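4'-phospho-dehydrooxetanocin synthase (Bacillus megaterium, PDB 5UL3) catalyses the cobalamin-dependent radical SAM ring contraction of dAMP to an oxetane aldehyde, a step in oxetanocin A biosynthesis. Local coordinates at residues R634-Y646 with S654-S666. Numbering follows the deposited sequence.
With EDO (1,2-ethanediol), chain T; EDO (1,2-ethanediol), chain H.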
loop_
_atom_site.group_PDB
_atom_site.type_symbol
_atom_site.label_atom_id
_atom_site.label_comp_id
_atom_site.label_asym_id
_atom_site.label_seq_id
_atom_site.Cartn_x
_atom_site.Cartn_y
_atom_site.Cartn_z
ATOM N N ARG A 634 -23.065 -2.794 -10.870
ATOM C CA ARG A 634 -21.858 -3.200 -11.588
ATOM C C ARG A 634 -22.210 -3.796 -12.940
ATOM O O ARG A 634 -21.558 -3.512 -13.950
ATOM C CB ARG A 634 -21.070 -4.207 -10.747
ATOM C CG ARG A 634 -19.826 -4.750 -11.447
ATOM C CD ARG A 634 -19.239 -5.919 -10.646
ATOM N NE ARG A 634 -18.727 -5.522 -9.333
ATOM C CZ ARG A 634 -17.481 -5.118 -9.101
ATOM N NH1 ARG A 634 -16.583 -5.036 -10.099
ATOM N NH2 ARG A 634 -17.125 -4.805 -7.866
ATOM N N GLU A 635 -23.233 -4.639 -12.967
ATOM C CA GLU A 635 -23.709 -5.229 -14.208
ATOM C C GLU A 635 -24.159 -4.147 -15.189
ATOM O O GLU A 635 -23.761 -4.144 -16.362
ATOM C CB GLU A 635 -24.843 -6.191 -13.846
ATOM C CG GLU A 635 -25.403 -7.073 -14.910
ATOM C CD GLU A 635 -26.414 -8.040 -14.312
ATOM O OE1 GLU A 635 -25.986 -8.969 -13.596
ATOM O OE2 GLU A 635 -27.632 -7.842 -14.509
ATOM N N ILE A 636 -24.958 -3.189 -14.712
ATOM C CA ILE A 636 -25.427 -2.109 -15.581
ATOM C C ILE A 636 -24.250 -1.282 -16.084
ATOM O O ILE A 636 -24.226 -0.854 -17.244
ATOM C CB ILE A 636 -26.455 -1.225 -14.845
ATOM C CG1 ILE A 636 -27.704 -2.027 -14.467
ATOM C CG2 ILE A 636 -26.837 -0.019 -15.700
ATOM C CD1 ILE A 636 -28.630 -1.248 -13.497
ATOM N N SER A 637 -23.255 -1.049 -15.222
ATOM C CA SER A 637 -22.079 -0.280 -15.625
ATOM C C SER A 637 -21.249 -1.026 -16.665
ATOM O O SER A 637 -20.701 -0.404 -17.583
ATOM C CB SER A 637 -21.219 0.051 -14.402
ATOM O OG SER A 637 -21.929 0.896 -13.506
ATOM N N HIS A 638 -21.116 -2.347 -16.528
ATOM C CA HIS A 638 -20.385 -3.096 -17.546
ATOM C C HIS A 638 -21.088 -3.004 -18.894
ATOM O O HIS A 638 -20.461 -2.733 -19.928
ATOM C CB HIS A 638 -20.229 -4.564 -17.156
ATOM C CG HIS A 638 -19.683 -5.398 -18.274
ATOM N ND1 HIS A 638 -18.334 -5.474 -18.546
ATOM C CD2 HIS A 638 -20.303 -6.127 -19.233
ATOM C CE1 HIS A 638 -18.144 -6.238 -19.611
ATOM N NE2 HIS A 638 -19.324 -6.644 -20.049
ATOM N N PHE A 639 -22.391 -3.246 -18.910
ATOM C CA PHE A 639 -23.057 -3.309 -20.200
ATOM C C PHE A 639 -23.354 -1.934 -20.769
ATOM O O PHE A 639 -23.682 -1.834 -21.957
ATOM C CB PHE A 639 -24.311 -4.172 -20.092
ATOM C CG PHE A 639 -24.000 -5.631 -20.004
ATOM C CD1 PHE A 639 -23.476 -6.302 -21.102
ATOM C CD2 PHE A 639 -24.177 -6.326 -18.824
ATOM C CE1 PHE A 639 -23.154 -7.658 -21.027
ATOM C CE2 PHE A 639 -23.849 -7.673 -18.737
ATOM C CZ PHE A 639 -23.340 -8.342 -19.835
ATOM N N LEU A 640 -23.197 -0.876 -19.972
ATOM C CA LEU A 640 -23.174 0.469 -20.532
ATOM C C LEU A 640 -22.121 0.583 -21.625
ATOM O O LEU A 640 -22.404 1.055 -22.733
ATOM C CB LEU A 640 -22.895 1.499 -19.445
ATOM C CG LEU A 640 -22.435 2.846 -20.000
ATOM C CD1 LEU A 640 -23.612 3.626 -20.674
ATOM C CD2 LEU A 640 -21.760 3.682 -18.924
ATOM N N LEU A 641 -20.884 0.171 -21.322
ATOM C CA LEU A 641 -19.826 0.277 -22.320
ATOM C C LEU A 641 -20.096 -0.631 -23.516
ATOM O O LEU A 641 -19.829 -0.250 -24.663
ATOM C CB LEU A 641 -18.467 -0.043 -21.701
ATOM C CG LEU A 641 -17.305 0.142 -22.670
ATOM C CD1 LEU A 641 -17.392 1.518 -23.313
ATOM C CD2 LEU A 641 -15.980 -0.027 -21.920
ATOM N N LYS A 642 -20.619 -1.835 -23.275
ATOM C CA LYS A 642 -20.961 -2.702 -24.395
ATOM C C LYS A 642 -22.030 -2.051 -25.265
ATOM O O LYS A 642 -21.968 -2.121 -26.500
ATOM C CB LYS A 642 -21.422 -4.068 -23.886
ATOM C CG LYS A 642 -21.511 -5.128 -24.966
ATOM C CD LYS A 642 -21.875 -6.481 -24.380
ATOM C CE LYS A 642 -21.460 -7.630 -25.300
ATOM N NZ LYS A 642 -19.973 -7.891 -25.403
ATOM N N TYR A 643 -22.971 -1.352 -24.631
ATOM C CA TYR A 643 -24.020 -0.642 -25.354
ATOM C C TYR A 643 -23.458 0.535 -26.146
ATOM O O TYR A 643 -23.852 0.755 -27.300
ATOM C CB TYR A 643 -25.074 -0.183 -24.353
ATOM C CG TYR A 643 -26.289 0.505 -24.933
ATOM C CD1 TYR A 643 -27.207 -0.194 -25.700
ATOM C CD2 TYR A 643 -26.533 1.840 -24.669
ATOM C CE1 TYR A 643 -28.339 0.437 -26.214
ATOM C CE2 TYR A 643 -27.666 2.479 -25.172
ATOM C CZ TYR A 643 -28.556 1.775 -25.945
ATOM O OH TYR A 643 -29.666 2.422 -26.444
ATOM N N LEU A 644 -22.545 1.308 -25.548
ATOM C CA LEU A 644 -21.924 2.413 -26.276
ATOM C C LEU A 644 -21.132 1.915 -27.484
ATOM O O LEU A 644 -21.222 2.494 -28.575
ATOM C CB LEU A 644 -21.028 3.229 -25.341
ATOM C CG LEU A 644 -21.731 4.035 -24.240
ATOM C CD1 LEU A 644 -20.719 4.602 -23.239
ATOM C CD2 LEU A 644 -22.534 5.153 -24.855
ATOM N N VAL A 645 -20.354 0.843 -27.312
ATOM C CA VAL A 645 -19.561 0.302 -28.416
ATOM C C VAL A 645 -20.478 -0.285 -29.485
ATOM O O VAL A 645 -20.205 -0.180 -30.690
ATOM C CB VAL A 645 -18.550 -0.739 -27.894
ATOM C CG1 VAL A 645 -17.845 -1.474 -29.059
ATOM C CG2 VAL A 645 -17.514 -0.071 -27.001
ATOM N N TYR A 646 -21.580 -0.909 -29.062
ATOM C CA TYR A 646 -22.547 -1.438 -30.018
ATOM C C TYR A 646 -23.126 -0.334 -30.889
ATOM O O TYR A 646 -23.304 -0.515 -32.099
ATOM C CB TYR A 646 -23.678 -2.161 -29.294
ATOM C CG TYR A 646 -24.672 -2.770 -30.253
ATOM C CD1 TYR A 646 -24.421 -4.002 -30.848
ATOM C CD2 TYR A 646 -25.853 -2.111 -30.578
ATOM C CE1 TYR A 646 -25.322 -4.565 -31.734
ATOM C CE2 TYR A 646 -26.761 -2.666 -31.464
ATOM C CZ TYR A 646 -26.489 -3.893 -32.037
ATOM O OH TYR A 646 -27.385 -4.448 -32.921
ATOM N N SER A 654 -22.883 -9.186 -30.126
ATOM C CA SER A 654 -23.178 -8.212 -29.083
ATOM C C SER A 654 -24.656 -7.853 -29.055
ATOM O O SER A 654 -25.204 -7.585 -27.980
ATOM C CB SER A 654 -22.330 -6.958 -29.279
ATOM O OG SER A 654 -20.949 -7.266 -29.155
ATOM N N GLN A 655 -25.309 -7.840 -30.222
ATOM C CA GLN A 655 -26.744 -7.571 -30.278
ATOM C C GLN A 655 -27.523 -8.576 -29.438
ATOM O O GLN A 655 -28.440 -8.202 -28.700
ATOM C CB GLN A 655 -27.213 -7.594 -31.739
ATOM C CG GLN A 655 -28.693 -7.308 -31.954
ATOM C CD GLN A 655 -29.069 -7.204 -33.431
ATOM O OE1 GLN A 655 -28.306 -7.602 -34.313
ATOM N NE2 GLN A 655 -30.249 -6.662 -33.700
ATOM N N ILE A 656 -27.154 -9.853 -29.523
ATOM C CA ILE A 656 -27.838 -10.892 -28.756
ATOM C C ILE A 656 -27.626 -10.682 -27.263
ATOM O O ILE A 656 -28.582 -10.680 -26.478
ATOM C CB ILE A 656 -27.360 -12.284 -29.203
ATOM C CG1 ILE A 656 -27.803 -12.557 -30.645
ATOM C CG2 ILE A 656 -27.866 -13.357 -28.241
ATOM C CD1 ILE A 656 -27.158 -13.782 -31.267
ATOM N N ILE A 657 -26.367 -10.496 -26.852
ATOM C CA ILE A 657 -26.052 -10.339 -25.433
ATOM C C ILE A 657 -26.805 -9.149 -24.853
ATOM O O ILE A 657 -27.445 -9.252 -23.800
ATOM C CB ILE A 657 -24.530 -10.197 -25.234
ATOM C CG1 ILE A 657 -23.808 -11.427 -25.777
ATOM C CG2 ILE A 657 -24.203 -10.006 -23.750
ATOM C CD1 ILE A 657 -22.302 -11.300 -25.784
ATOM N N LEU A 658 -26.749 -8.004 -25.538
ATOM C CA LEU A 658 -27.445 -6.824 -25.041
ATOM C C LEU A 658 -28.953 -7.043 -25.019
ATOM O O LEU A 658 -29.634 -6.628 -24.075
ATOM C CB LEU A 658 -27.079 -5.608 -25.891
ATOM C CG LEU A 658 -25.668 -5.062 -25.651
ATOM C CD1 LEU A 658 -25.234 -4.134 -26.775
ATOM C CD2 LEU A 658 -25.599 -4.360 -24.300
ATOM N N SER A 659 -29.491 -7.713 -26.041
ATOM C CA SER A 659 -30.924 -7.991 -26.063
ATOM C C SER A 659 -31.319 -8.931 -24.928
ATOM O O SER A 659 -32.325 -8.698 -24.248
ATOM C CB SER A 659 -31.324 -8.569 -27.419
ATOM O OG SER A 659 -32.727 -8.573 -27.566
ATOM N N ASP A 660 -30.527 -9.982 -24.693
ATOM C CA ASP A 660 -30.765 -10.862 -23.549
ATOM C C ASP A 660 -30.759 -10.083 -22.240
ATOM O O ASP A 660 -31.626 -10.281 -21.381
ATOM C CB ASP A 660 -29.710 -11.967 -23.503
ATOM C CG ASP A 660 -29.994 -13.085 -24.477
ATOM O OD1 ASP A 660 -31.028 -13.016 -25.176
ATOM O OD2 ASP A 660 -29.183 -14.034 -24.540
ATOM N N PHE A 661 -29.768 -9.204 -22.063
ATOM C CA PHE A 661 -29.660 -8.441 -20.825
ATOM C C PHE A 661 -30.862 -7.519 -20.645
ATOM O O PHE A 661 -31.474 -7.482 -19.570
ATOM C CB PHE A 661 -28.348 -7.651 -20.820
ATOM C CG PHE A 661 -28.188 -6.737 -19.647
ATOM C CD1 PHE A 661 -27.736 -7.217 -18.430
ATOM C CD2 PHE A 661 -28.484 -5.386 -19.762
ATOM C CE1 PHE A 661 -27.590 -6.369 -17.348
ATOM C CE2 PHE A 661 -28.334 -4.533 -18.688
ATOM C CZ PHE A 661 -27.889 -5.023 -17.476
ATOM N N LEU A 662 -31.211 -6.763 -21.692
ATOM C CA LEU A 662 -32.367 -5.871 -21.611
ATOM C C LEU A 662 -33.646 -6.647 -21.338
ATOM O O LEU A 662 -34.510 -6.189 -20.582
ATOM C CB LEU A 662 -32.506 -5.064 -22.902
ATOM C CG LEU A 662 -31.377 -4.073 -23.168
ATOM C CD1 LEU A 662 -31.584 -3.276 -24.455
ATOM C CD2 LEU A 662 -31.247 -3.159 -21.980
ATOM N N ARG A 663 -33.786 -7.825 -21.948
ATOM C CA ARG A 663 -34.985 -8.627 -21.730
ATOM C C ARG A 663 -35.036 -9.154 -20.302
ATOM O O ARG A 663 -36.107 -9.195 -19.687
ATOM C CB ARG A 663 -35.039 -9.773 -22.737
ATOM C CG ARG A 663 -36.251 -10.669 -22.586
ATOM C CD ARG A 663 -36.311 -11.709 -23.689
ATOM N NE ARG A 663 -35.161 -12.609 -23.654
ATOM C CZ ARG A 663 -35.100 -13.715 -22.920
ATOM N NH1 ARG A 663 -36.126 -14.062 -22.152
ATOM N NH2 ARG A 663 -34.014 -14.474 -22.952
ATOM N N MET A 664 -33.888 -9.549 -19.753
ATOM C CA MET A 664 -33.840 -9.973 -18.359
ATOM C C MET A 664 -34.264 -8.861 -17.408
ATOM O O MET A 664 -34.736 -9.150 -16.304
ATOM C CB MET A 664 -32.430 -10.450 -18.012
ATOM C CG MET A 664 -32.295 -11.067 -16.633
ATOM S SD MET A 664 -30.571 -11.257 -16.140
ATOM C CE MET A 664 -30.033 -9.547 -16.121
ATOM N N HIS A 665 -34.124 -7.599 -17.817
ATOM C CA HIS A 665 -34.490 -6.459 -16.984
ATOM C C HIS A 665 -35.743 -5.743 -17.469
ATOM O O HIS A 665 -36.095 -4.696 -16.914
ATOM C CB HIS A 665 -33.322 -5.475 -16.897
ATOM C CG HIS A 665 -32.239 -5.916 -15.963
ATOM N ND1 HIS A 665 -30.937 -5.480 -16.070
ATOM C CD2 HIS A 665 -32.267 -6.763 -14.907
ATOM C CE1 HIS A 665 -30.208 -6.039 -15.120
ATOM N NE2 HIS A 665 -30.991 -6.822 -14.401
ATOM N N SER A 666 -36.421 -6.274 -18.488
ATOM C CA SER A 666 -37.653 -5.685 -19.011
ATOM C C SER A 666 -37.419 -4.255 -19.496
ATOM O O SER A 666 -38.170 -3.334 -19.175
ATOM C CB SER A 666 -38.768 -5.730 -17.964
ATOM O OG SER A 666 -38.791 -6.983 -17.311
HETATM C C1 EDO T . -20.772 -6.076 -5.967
HETATM O O1 EDO T . -20.358 -6.554 -7.258
HETATM C C2 EDO T . -19.557 -5.606 -5.196
HETATM O O2 EDO T . -19.041 -4.445 -5.839
HETATM C C1 EDO H . -15.859 -3.298 -17.219
HETATM O O1 EDO H . -16.420 -4.587 -16.939
HETATM C C2 EDO H . -14.535 -3.205 -16.457
HETATM O O2 EDO H . -13.903 -1.977 -16.796
HETATM O O HOH W 1 -18.707 -5.987 -27.165
#
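Helices 634-646 and 654-664 cross at 135° between their N-to-C directions, nearer antiparallel than parallel, their axes 10.5 Å apart at closest approach, with Y643 facing L658. L658 is a knob among F639, K642, Y643 and Y646; its branched end suits the hole, CD1 lying 3.6 Å from Y646 CB while CD2 reaches back toward F639 O. One turn beyond L658, F661 takes the rim of the F639 ring over one face, F639 CD2 to F661 CD1 3.7 Å, planes 33° apart. H638 lines a face of F639, and I657 CG2 meets F639 CE1. This helical hairpin of the C-terminal helix bundle lies far from the cobalamin and iron-sulfur cluster, and W693 of helix 683-709 packs on F639 and Y643. K642 crosses I657 at about a right angle, K642 CE 3.8 Å from I657 CD1; a bend at chi4 (71°) turns NZ to a salt bridge with E494 and a water shared with S654 OG. Y646 reaches the other helix obliquely, its CE1 3.6 Å from Q655 CB and CD1 against S654 CB. E635 turns its carboxylate nearly perpendicular to the F661 ring, whose weakly positive C-H rim suits an oxygen: E635 OE2 lies 3.2 Å from both F661 CE1 and H665 CE1.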